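Local coordinates for NDP-rhamnosyltransferase (Saccharopolyspora spinosa, PDB 3TSA), which belongs to the GT-B glycosyltransferases, whose two Rossmann-like domains face each other across a cleft, at residues 10-15 against 226-231; 126-131 against 155-160; 177-182 against 377-382; 244-247 against 252-255; 330-335 against 351-356. All blocks are in the same frame, centred on the assembly; numbering follows the deposited sequence.

Interaction 1 (10-15 against 226-231); sequences PYPTHL and GRMVLN
Tyr11 and Met228 make most of this contact, and it is carried by dispersion and by sulfur next to an aromatic ring; no hydrogen bond crosses it. The methyl end comes first. Met228 CE lies at the rim of the tyrosine ring, near its plane, 3.3 Å from Tyr11 CD1 and 3.5 Å from Tyr11 CE1, a tight fit for carbon on carbon. The sulfur follows as a Met-aromatic contact of the edge type: Met228 SD is 5.4 Å from the centroid of the Tyr11 ring and 86° off its normal. Bends at chi2 (-62°) and chi3 (-59°) bring CE to the ring edge. Purely apolar is the second touch, where Pro12 CD comes 4.2 Å from Met228 SD. Tyr315 also packs on Met228.

Both helices begin here. Tyr11 sits at the N-cap of helix 12-16, its O accepting from His14 N at 3.0 Å. Tyr11 CD2 lies above one face of the His14 ring, toward the rim; His14 ND1 in turn is hydrogen-bonded to Asp121 OD2. Gly226 is the N-cap of helix 227-233. Each of these helices follows the strand of its sheet that comes first in the chain, 3-7 and 219-224, so two helix starts approach from different domains, an arrangement typical of the interdomain cleft of a GT-B fold.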
# COMPACT_ATOMS: atom_id res chain seq x y z
N PRO A 10 -8.54 14.58 -9.40
CA PRO A 10 -7.13 14.41 -9.69
C PRO A 10 -6.24 15.24 -8.79
O PRO A 10 -5.41 15.96 -9.29
CB PRO A 10 -6.99 14.90 -11.13
CG PRO A 10 -8.13 15.87 -11.31
CD PRO A 10 -9.22 15.46 -10.37
N TYR A 11 -6.41 15.16 -7.48
CA TYR A 11 -5.47 15.74 -6.55
C TYR A 11 -4.96 14.67 -5.60
O TYR A 11 -5.77 14.00 -4.89
CB TYR A 11 -6.10 16.85 -5.74
CG TYR A 11 -6.68 17.91 -6.62
CD1 TYR A 11 -5.88 18.78 -7.34
CD2 TYR A 11 -8.05 18.01 -6.74
CE1 TYR A 11 -6.46 19.78 -8.16
CE2 TYR A 11 -8.63 18.96 -7.53
CZ TYR A 11 -7.85 19.83 -8.23
OH TYR A 11 -8.54 20.73 -8.99
N PRO A 12 -3.62 14.54 -5.52
CA PRO A 12 -3.03 13.51 -4.68
C PRO A 12 -3.54 13.49 -3.27
O PRO A 12 -3.77 12.36 -2.78
CB PRO A 12 -1.52 13.86 -4.71
CG PRO A 12 -1.34 14.38 -6.07
CD PRO A 12 -2.58 15.34 -6.18
N THR A 13 -3.72 14.64 -2.60
CA THR A 13 -4.18 14.59 -1.19
C THR A 13 -5.56 13.92 -1.02
O THR A 13 -5.80 13.31 0.00
CB THR A 13 -4.25 15.96 -0.49
OG1 THR A 13 -5.19 16.79 -1.15
CG2 THR A 13 -2.91 16.67 -0.48
N HIS A 14 -6.43 14.07 -1.99
CA HIS A 14 -7.78 13.48 -1.89
C HIS A 14 -7.70 11.95 -2.05
O HIS A 14 -8.53 11.25 -1.45
CB HIS A 14 -8.67 14.00 -2.97
CG HIS A 14 -9.00 15.46 -2.82
ND1 HIS A 14 -10.26 15.97 -3.01
CD2 HIS A 14 -8.20 16.53 -2.55
CE1 HIS A 14 -10.22 17.29 -2.87
NE2 HIS A 14 -8.99 17.66 -2.58
N LEU A 15 -6.77 11.48 -2.90
CA LEU A 15 -6.56 10.02 -3.03
C LEU A 15 -5.85 9.47 -1.77
O LEU A 15 -6.25 8.44 -1.19
CB LEU A 15 -5.76 9.66 -4.31
CG LEU A 15 -5.40 8.17 -4.38
CD1 LEU A 15 -6.61 7.25 -4.25
CD2 LEU A 15 -4.74 7.91 -5.78
N GLY A 226 2.59 20.97 0.96
CA GLY A 226 2.62 20.04 -0.19
C GLY A 226 2.84 20.66 -1.57
O GLY A 226 2.91 21.89 -1.74
N ARG A 227 3.01 19.79 -2.56
CA ARG A 227 3.19 20.19 -3.90
C ARG A 227 2.04 21.05 -4.40
O ARG A 227 2.25 22.09 -5.05
CB ARG A 227 3.29 18.90 -4.70
CG ARG A 227 3.51 19.04 -6.16
CD ARG A 227 3.85 17.68 -6.73
NE ARG A 227 5.29 17.45 -6.53
CZ ARG A 227 5.85 16.29 -6.19
NH1 ARG A 227 5.09 15.24 -6.00
NH2 ARG A 227 7.19 16.20 -6.03
N MET A 228 0.80 20.60 -4.17
CA MET A 228 -0.29 21.36 -4.86
C MET A 228 -0.35 22.78 -4.32
O MET A 228 -0.51 23.69 -5.11
CB MET A 228 -1.70 20.73 -4.74
CG MET A 228 -2.00 19.44 -5.46
SD MET A 228 -1.91 19.35 -7.26
CE MET A 228 -3.13 20.62 -7.74
N VAL A 229 -0.26 22.92 -3.01
CA VAL A 229 -0.29 24.24 -2.38
C VAL A 229 0.85 25.13 -2.90
O VAL A 229 0.56 26.18 -3.38
CB VAL A 229 -0.30 24.17 -0.85
CG1 VAL A 229 -0.28 25.61 -0.25
CG2 VAL A 229 -1.60 23.45 -0.37
N LEU A 230 2.09 24.66 -2.87
CA LEU A 230 3.25 25.48 -3.31
C LEU A 230 3.28 25.75 -4.80
O LEU A 230 3.78 26.80 -5.23
CB LEU A 230 4.60 24.91 -2.81
CG LEU A 230 4.73 24.80 -1.29
CD1 LEU A 230 6.02 24.02 -0.98
CD2 LEU A 230 4.74 26.26 -0.72
N ASN A 231 2.81 24.77 -5.59
CA ASN A 231 2.56 25.02 -7.02
C ASN A 231 1.64 26.21 -7.20
O ASN A 231 1.78 27.01 -8.13
CB ASN A 231 2.01 23.77 -7.74
CG ASN A 231 3.12 22.76 -8.02
OD1 ASN A 231 4.28 23.05 -7.76
ND2 ASN A 231 2.76 21.56 -8.53

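Interaction 2 (126-131 against 155-160); sequences IGRVLG and RAHELL
Two successive connecting helices of the N-terminal Rossmann-like domain, 125-133 and 151-166, meet here through Val129 on Leu160 and through Arg128 opposite His157. The apolar half is one methyl pair, Val129 CG2 to Leu160 CD1 at 3.9 Å, with the two side chains set nearly perpendicular. Leu125, one turn before Val129, also packs on Leu160, and Leu172 packs on Val129.

The polar half works through water. Arg128 NH2 and His157 NE2 stand 4.2 Å apart without bonding directly, their guanidinium and ring planes turned 81° to each other. A water ties them together: it accepts from Arg128 NH2 at 3.0 Å and lies 2.9 Å from His157 NE2, in the plane of both flat groups. A bend at chi3 (71°) swings the end of Arg128 round to this spot. Both groups have a second hold, Arg128 NH2 on Pro173 O and His157 ND1 on Asp161 OD1, so the imidazole is fixed through both nitrogens.

Further round helix 151-166, Arg155 NH1 makes a salt bridge of 3.0 Å to Glu158 OE1, one turn on. Leu159 CD2 sits over the centre of that guanidinium, and Arg155 NE bonds Ser93 of helix 82-113. Each helix links neighbouring parallel strands, 117-121 to 138-141 and 138-141 to 177-180; such side-by-side packing is typical of consecutive beta-alpha-beta crossovers in a Rossmann-like domain.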
# COMPACT_ATOMS: atom_id res chain seq x y z
N ILE A 126 -18.13 13.18 -11.53
CA ILE A 126 -18.25 12.03 -12.45
C ILE A 126 -18.69 10.75 -11.74
O ILE A 126 -19.48 9.96 -12.29
CB ILE A 126 -16.93 11.79 -13.20
CG1 ILE A 126 -17.06 10.54 -14.14
CG2 ILE A 126 -15.79 11.51 -12.24
CD1 ILE A 126 -18.13 10.67 -15.17
N GLY A 127 -18.15 10.47 -10.54
CA GLY A 127 -18.58 9.24 -9.86
C GLY A 127 -20.07 9.14 -9.52
O GLY A 127 -20.70 8.08 -9.58
N ARG A 128 -20.65 10.27 -9.19
CA ARG A 128 -22.08 10.35 -8.96
C ARG A 128 -22.91 10.15 -10.27
O ARG A 128 -23.94 9.45 -10.24
CB ARG A 128 -22.45 11.66 -8.29
CG ARG A 128 -21.84 11.75 -6.87
CD ARG A 128 -22.15 13.09 -6.23
NE ARG A 128 -23.57 13.11 -5.91
CZ ARG A 128 -24.20 14.18 -5.40
NH1 ARG A 128 -23.53 15.29 -5.14
NH2 ARG A 128 -25.53 14.10 -5.14
N VAL A 129 -22.48 10.80 -11.35
CA VAL A 129 -23.08 10.59 -12.68
C VAL A 129 -22.98 9.10 -13.01
O VAL A 129 -23.98 8.48 -13.38
CB VAL A 129 -22.46 11.50 -13.75
CG1 VAL A 129 -22.99 11.12 -15.18
CG2 VAL A 129 -22.79 13.02 -13.41
N LEU A 130 -21.78 8.53 -12.89
CA LEU A 130 -21.57 7.13 -13.25
C LEU A 130 -22.49 6.22 -12.42
O LEU A 130 -23.14 5.33 -12.95
CB LEU A 130 -20.11 6.75 -13.02
CG LEU A 130 -19.59 5.42 -13.56
CD1 LEU A 130 -19.78 5.46 -15.04
CD2 LEU A 130 -18.08 5.21 -13.18
N GLY A 131 -22.57 6.46 -11.12
CA GLY A 131 -23.47 5.72 -10.28
C GLY A 131 -24.95 5.75 -10.69
O GLY A 131 -25.61 4.73 -10.61
N ARG A 155 -24.55 24.34 -8.00
CA ARG A 155 -24.07 24.39 -9.40
C ARG A 155 -23.94 23.00 -9.97
O ARG A 155 -24.27 22.76 -11.14
CB ARG A 155 -22.77 25.20 -9.45
CG ARG A 155 -22.16 25.44 -10.85
CD ARG A 155 -23.17 26.31 -11.72
NE ARG A 155 -22.52 26.47 -13.00
CZ ARG A 155 -23.10 26.97 -14.10
NH1 ARG A 155 -24.38 27.33 -14.11
NH2 ARG A 155 -22.34 27.08 -15.19
N ALA A 156 -23.45 22.04 -9.18
CA ALA A 156 -23.39 20.66 -9.65
C ALA A 156 -24.77 20.09 -10.06
O ALA A 156 -24.91 19.39 -11.08
CB ALA A 156 -22.78 19.79 -8.56
N HIS A 157 -25.80 20.38 -9.26
CA HIS A 157 -27.17 19.98 -9.58
C HIS A 157 -27.66 20.75 -10.82
O HIS A 157 -28.23 20.15 -11.74
CB HIS A 157 -28.09 20.21 -8.36
CG HIS A 157 -28.05 19.06 -7.39
ND1 HIS A 157 -28.55 17.82 -7.73
CD2 HIS A 157 -27.46 18.91 -6.19
CE1 HIS A 157 -28.31 16.96 -6.75
NE2 HIS A 157 -27.65 17.61 -5.79
N GLU A 158 -27.38 22.05 -10.87
CA GLU A 158 -27.83 22.85 -12.05
C GLU A 158 -27.32 22.29 -13.38
O GLU A 158 -28.09 22.18 -14.36
CB GLU A 158 -27.45 24.30 -11.91
CG GLU A 158 -28.08 25.25 -12.96
CD GLU A 158 -27.44 26.66 -12.89
OE1 GLU A 158 -26.55 26.92 -12.02
OE2 GLU A 158 -27.84 27.52 -13.69
N LEU A 159 -26.04 21.91 -13.43
CA LEU A 159 -25.45 21.39 -14.64
C LEU A 159 -25.73 19.90 -14.85
O LEU A 159 -25.93 19.44 -15.99
CB LEU A 159 -23.95 21.61 -14.62
CG LEU A 159 -23.58 23.06 -14.55
CD1 LEU A 159 -22.14 23.15 -14.33
CD2 LEU A 159 -24.07 23.81 -15.83
N LEU A 160 -25.77 19.13 -13.77
CA LEU A 160 -25.89 17.66 -13.91
C LEU A 160 -27.25 16.99 -13.77
O LEU A 160 -27.38 15.84 -14.18
CB LEU A 160 -24.85 16.89 -13.05
CG LEU A 160 -23.41 17.33 -13.42
CD1 LEU A 160 -22.33 16.80 -12.48
CD2 LEU A 160 -22.96 16.96 -14.88
O HOH W 1 -27.30 15.90 -3.50

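Interaction 3 (177-182 against 377-382); sequences LILDPC and AALVRT
Leu177 and Leu179, two residues apart on strand 177-180, reach for Thr382 and Leu379, three apart on helix 376-385. The two leucines of the strand use different conformations. Leu177 extends CG away from its own N (chi1 179°), and its CD2 meets Thr382 CG2 at 3.7 Å, one side chain lying squarely across the other. In Leu179 CG is swung beside the N instead (chi1 -58°); its CD2 comes 3.7 Å from Leu379 CD1, and these two leucines run antiparallel, side by side. Leu379 is the odd one, with chi2 at -69°, a less common leucine shape. Thr382 presents its methyl to the strand.

Leu21 and Val139 add to the packing round Leu179. Where the strand ends, Asp180 OD1 accepts from Cys182 N at 2.9 Å in an Asx turn, while Asp180 OD2 forms a salt bridge with Arg142. The last helix of the chain thus lies back against the N-terminal sheet, a hallmark of GT-B enzymes. With methyl groups alone in touch and no hydrogen bond across, shape and dispersion rather than polar pairing join the helix to this strand.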
# COMPACT_ATOMS: atom_id res chain seq x y z
N LEU A 177 -24.27 6.84 1.00
CA LEU A 177 -23.56 6.95 2.27
C LEU A 177 -22.49 8.04 2.00
O LEU A 177 -21.98 8.13 0.89
CB LEU A 177 -22.89 5.58 2.53
CG LEU A 177 -22.06 5.42 3.78
CD1 LEU A 177 -22.94 5.80 4.98
CD2 LEU A 177 -21.48 3.99 3.92
N ILE A 178 -22.16 8.86 3.00
CA ILE A 178 -20.95 9.75 2.92
C ILE A 178 -20.03 9.30 4.04
O ILE A 178 -20.52 9.13 5.19
CB ILE A 178 -21.32 11.22 3.21
CG1 ILE A 178 -22.38 11.64 2.15
CG2 ILE A 178 -20.09 12.05 3.05
CD1 ILE A 178 -23.05 13.04 2.41
N LEU A 179 -18.74 9.06 3.74
CA LEU A 179 -17.82 8.72 4.86
C LEU A 179 -17.05 10.00 5.22
O LEU A 179 -16.65 10.73 4.33
CB LEU A 179 -16.82 7.65 4.47
CG LEU A 179 -17.49 6.35 4.00
CD1 LEU A 179 -16.33 5.40 3.69
CD2 LEU A 179 -18.30 5.74 5.09
N ASP A 180 -16.84 10.24 6.52
CA ASP A 180 -16.27 11.52 6.95
C ASP A 180 -15.20 11.28 8.02
O ASP A 180 -15.53 10.90 9.18
CB ASP A 180 -17.47 12.38 7.54
CG ASP A 180 -17.07 13.77 7.81
OD1 ASP A 180 -15.85 14.08 7.71
OD2 ASP A 180 -18.00 14.59 8.12
N PRO A 181 -13.89 11.57 7.70
CA PRO A 181 -12.85 11.44 8.68
C PRO A 181 -12.59 12.76 9.48
O PRO A 181 -11.74 12.81 10.37
CB PRO A 181 -11.63 11.13 7.81
CG PRO A 181 -11.82 12.06 6.54
CD PRO A 181 -13.41 11.94 6.35
N CYS A 182 -13.31 13.83 9.14
CA CYS A 182 -13.12 15.05 9.91
C CYS A 182 -13.62 14.99 11.38
O CYS A 182 -14.72 14.51 11.63
CB CYS A 182 -13.89 16.19 9.16
SG CYS A 182 -13.57 17.85 9.84
N ALA A 377 -10.78 -0.44 8.85
CA ALA A 377 -11.11 -1.88 8.83
C ALA A 377 -12.58 -2.17 9.23
O ALA A 377 -13.26 -3.04 8.65
CB ALA A 377 -10.18 -2.64 9.75
N ALA A 378 -13.05 -1.43 10.24
CA ALA A 378 -14.41 -1.55 10.68
C ALA A 378 -15.45 -1.07 9.65
O ALA A 378 -16.52 -1.61 9.59
CB ALA A 378 -14.57 -0.87 12.07
N LEU A 379 -15.10 -0.12 8.78
CA LEU A 379 -15.98 0.31 7.76
C LEU A 379 -16.18 -0.69 6.67
O LEU A 379 -17.15 -0.54 5.93
CB LEU A 379 -15.53 1.66 7.09
CG LEU A 379 -16.07 2.94 7.76
CD1 LEU A 379 -17.54 3.09 7.56
CD2 LEU A 379 -15.68 3.00 9.26
N VAL A 380 -15.24 -1.63 6.44
CA VAL A 380 -15.45 -2.58 5.35
C VAL A 380 -16.84 -3.28 5.38
O VAL A 380 -17.51 -3.36 4.35
CB VAL A 380 -14.33 -3.64 5.35
CG1 VAL A 380 -14.59 -4.69 4.23
CG2 VAL A 380 -12.98 -2.91 5.14
N ARG A 381 -17.32 -3.67 6.55
CA ARG A 381 -18.69 -4.19 6.73
C ARG A 381 -19.80 -3.23 6.26
O ARG A 381 -20.76 -3.64 5.56
CB ARG A 381 -18.89 -4.60 8.21
CG ARG A 381 -20.31 -4.84 8.63
CD ARG A 381 -20.98 -6.07 7.99
NE ARG A 381 -20.51 -7.35 8.54
CZ ARG A 381 -20.56 -7.70 9.83
NH1 ARG A 381 -20.11 -8.90 10.22
NH2 ARG A 381 -21.05 -6.86 10.74
N THR A 382 -19.71 -1.97 6.64
CA THR A 382 -20.66 -1.01 6.15
C THR A 382 -20.69 -1.00 4.63
O THR A 382 -21.78 -0.97 4.04
CB THR A 382 -20.41 0.40 6.75
OG1 THR A 382 -20.32 0.20 8.15
CG2 THR A 382 -21.55 1.31 6.48

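Interaction 4 (244-247 against 252-255); sequences AATE and EAVI
Ala253 takes the contact from both Thr246 and Ala245 with its single methyl. The apolar touches come first. Thr246 CG2 approaches to 3.7 Å of Ala253 CB, the closer of the two, and Ala245 CB stands 4.4 Å from the same Ala253 CB. All three are short side chains, which lets the helix come near the strand: the CA atoms of Thr246 and Ala253 are 6.2 Å apart. Ala245 and Ala253 point their CB atoms toward the opposite segment, whereas CB of Thr246 points neither toward nor away from the strand, and its methyl branch closes the distance. Ala245 also touches Ile350 of helix 343-354, and Thr246 touches Ala272 on the next strand.

Helix 236-246, after the short helix 227-233, belongs to the beta-alpha-beta crossover from strand 219-224 to strand 251-256 in the C-terminal Rossmann-like domain, the two strands being parallel neighbours in the sheet. Here the helix, near its end, lies against the start of the returning strand.

No hydrogen bond passes between 244-247 and 252-255; the polar groups bond to neighbours. Thr246 holds OG1 between its N and its carbonyl carbon (chi1 57°), which directs the hydroxyl to Val242 O one turn back and turns CG2 to the strand. Ala253 is held in the sheet by backbone bonds to Asn271 and Arg273, while Glu252 starts away from the helix and forms a salt bridge with Arg220.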
# COMPACT_ATOMS: atom_id res chain seq x y z
N ALA A 244 9.94 33.16 10.16
CA ALA A 244 9.37 33.31 11.47
C ALA A 244 9.91 32.22 12.43
O ALA A 244 10.21 32.54 13.62
CB ALA A 244 7.85 33.24 11.34
N ALA A 245 10.00 30.98 11.97
CA ALA A 245 10.40 29.89 12.87
C ALA A 245 11.88 30.02 13.22
O ALA A 245 12.26 29.91 14.39
CB ALA A 245 10.13 28.47 12.27
N THR A 246 12.72 30.21 12.22
CA THR A 246 14.17 30.04 12.52
C THR A 246 14.74 31.23 13.30
O THR A 246 15.80 31.11 13.93
CB THR A 246 15.00 29.81 11.24
OG1 THR A 246 14.81 30.89 10.30
CG2 THR A 246 14.62 28.46 10.59
N GLU A 247 14.07 32.37 13.23
CA GLU A 247 14.49 33.51 13.98
C GLU A 247 14.15 33.46 15.45
O GLU A 247 14.66 34.23 16.23
CB GLU A 247 13.82 34.73 13.38
CG GLU A 247 14.51 35.13 12.10
CD GLU A 247 14.00 36.49 11.60
OE1 GLU A 247 14.07 36.66 10.37
OE2 GLU A 247 13.52 37.33 12.44
N GLU A 252 14.23 24.69 16.51
CA GLU A 252 14.80 23.93 15.44
C GLU A 252 13.67 23.70 14.42
O GLU A 252 12.72 23.10 14.77
CB GLU A 252 15.19 22.54 16.00
CG GLU A 252 15.80 21.71 14.95
CD GLU A 252 16.34 20.42 15.53
OE1 GLU A 252 17.31 20.52 16.37
OE2 GLU A 252 15.80 19.35 15.14
N ALA A 253 13.85 24.13 13.19
CA ALA A 253 12.82 24.01 12.11
C ALA A 253 13.04 22.75 11.30
O ALA A 253 14.15 22.52 10.83
CB ALA A 253 12.89 25.26 11.20
N VAL A 254 12.07 21.83 11.22
CA VAL A 254 12.23 20.66 10.34
C VAL A 254 11.38 20.96 9.13
O VAL A 254 10.17 21.14 9.28
CB VAL A 254 11.78 19.29 11.00
CG1 VAL A 254 11.76 18.13 9.98
CG2 VAL A 254 12.67 18.93 12.19
N ILE A 255 12.00 21.05 7.95
CA ILE A 255 11.26 21.57 6.77
C ILE A 255 10.95 20.41 5.85
O ILE A 255 11.86 19.71 5.34
CB ILE A 255 12.04 22.67 6.02
CG1 ILE A 255 12.23 23.90 6.88
CG2 ILE A 255 11.25 23.17 4.84
CD1 ILE A 255 13.46 24.73 6.49

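Interaction 5 (330-335 against 351-356); sequences AGICLP and ATVLGD
Ile332 and Val353 lie flank to flank with their side chains heading opposite ways, one pointing out from a strand and the other from a helix. The setting is the C-terminal Rossmann-like domain: strand 331-333 is an outermost strand of the parallel sheet within this chain, and helix 343-354 packs against it. Ile332 keeps CG1 beside its backbone N and stretches CD1 straight out (chi2 173°), so the far end of the side chain does the touching. Ile332 CD1 comes 3.7 Å from Val353 CG2, and Ile332 CG1 lies alongside at 4.1 Å from that same Val353 CG2. Val353 offers this one branch because its CG1 is turned away from its own N (chi1 179°), leaving CG2 to face the strand.

Thr352 adds a looser touch, its CG2 4.2 Å from Ile332 CD1. The threonine meets the isoleucine through this methyl, and its hydroxyl is busy with its own helix, OG1 being bonded to Asp348 O. Phe359, from the next helix, packs on both Ile332 and Thr352.

Beyond Val353 the helix finishes. Gly355 N still reaches Ala351 O at 2.9 Å, with a weak second bond to Thr352 O at 3.3 Å, and Asp356 N returns to Val353 O at 3.2 Å. The chain then turns into helix 358-371, where Asp356 OD1 accepts from Gly358 N.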
# COMPACT_ATOMS: atom_id res chain seq x y z
N ALA A 330 -6.63 24.72 19.55
CA ALA A 330 -5.59 23.73 19.18
C ALA A 330 -4.60 24.33 18.20
O ALA A 330 -3.77 23.60 17.63
CB ALA A 330 -6.24 22.41 18.53
N GLY A 331 -4.72 25.63 17.94
CA GLY A 331 -3.78 26.23 16.96
C GLY A 331 -4.06 27.71 16.82
O GLY A 331 -4.94 28.29 17.54
N ILE A 332 -3.30 28.30 15.91
CA ILE A 332 -3.49 29.72 15.59
C ILE A 332 -3.70 29.78 14.08
O ILE A 332 -3.02 29.08 13.32
CB ILE A 332 -2.28 30.54 16.08
CG1 ILE A 332 -2.32 30.70 17.63
CG2 ILE A 332 -2.33 31.99 15.46
CD1 ILE A 332 -1.09 31.34 18.17
N CYS A 333 -4.66 30.62 13.63
CA CYS A 333 -4.91 30.83 12.23
C CYS A 333 -4.31 32.21 11.79
O CYS A 333 -4.57 33.22 12.49
CB CYS A 333 -6.46 30.80 12.06
SG CYS A 333 -6.94 31.36 10.36
N LEU A 334 -3.50 32.28 10.73
CA LEU A 334 -3.20 33.61 10.09
C LEU A 334 -4.09 33.65 8.83
O LEU A 334 -3.78 33.00 7.83
CB LEU A 334 -1.70 33.76 9.76
CG LEU A 334 -0.70 33.38 10.88
CD1 LEU A 334 0.76 33.55 10.45
CD2 LEU A 334 -1.00 34.27 12.10
N PRO A 335 -5.17 34.45 8.88
CA PRO A 335 -6.31 34.11 7.96
C PRO A 335 -6.21 34.70 6.59
O PRO A 335 -6.99 34.32 5.72
CB PRO A 335 -7.52 34.71 8.67
CG PRO A 335 -6.95 35.88 9.43
CD PRO A 335 -5.62 35.31 9.97
N ALA A 351 5.77 31.71 19.19
CA ALA A 351 6.14 31.83 20.60
C ALA A 351 4.95 31.57 21.52
O ALA A 351 5.14 30.93 22.54
CB ALA A 351 6.75 33.25 20.90
N THR A 352 3.74 31.99 21.16
CA THR A 352 2.59 31.91 22.02
C THR A 352 2.26 30.38 22.20
O THR A 352 1.96 29.93 23.28
CB THR A 352 1.40 32.59 21.38
OG1 THR A 352 1.59 34.02 21.48
CG2 THR A 352 0.16 32.23 22.12
N VAL A 353 2.23 29.65 21.10
CA VAL A 353 1.98 28.20 21.16
C VAL A 353 3.05 27.45 21.98
O VAL A 353 2.71 26.64 22.88
CB VAL A 353 1.82 27.57 19.72
CG1 VAL A 353 1.57 26.01 19.84
CG2 VAL A 353 0.66 28.19 19.01
N LEU A 354 4.33 27.74 21.70
CA LEU A 354 5.44 27.12 22.42
C LEU A 354 5.42 27.50 23.93
O LEU A 354 6.02 26.78 24.78
CB LEU A 354 6.82 27.49 21.82
CG LEU A 354 7.08 27.04 20.35
CD1 LEU A 354 8.43 27.55 19.85
CD2 LEU A 354 6.95 25.49 20.14
N GLY A 355 4.79 28.62 24.28
CA GLY A 355 4.72 28.97 25.71
C GLY A 355 3.48 28.57 26.48
O GLY A 355 3.35 28.92 27.67
N ASP A 356 2.56 27.85 25.83
CA ASP A 356 1.24 27.54 26.45
C ASP A 356 0.81 26.14 26.09
O ASP A 356 0.44 25.89 24.96
CB ASP A 356 0.22 28.61 26.02
CG ASP A 356 -1.16 28.44 26.62
OD1 ASP A 356 -1.39 27.47 27.39
OD2 ASP A 356 -2.01 29.30 26.31

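How the interactions relate
Interaction 1 is a surface contact near the centre of the chain, joining the two domains across the cleft with sulfur and an aromatic edge. Interaction 3 also ties distant parts of the sequence, but with methyls that are partly buried, on the sheet of the N-terminal domain. The remaining three are local to a domain. Interaction 2 joins helix to helix and is the one with a water bridge; interactions 4 and 5 lay helices on the same C-terminal sheet, the former buried, the latter partly so at an edge strand, their centres about 15 Å apart. None of the five has a direct hydrogen bond between its segments.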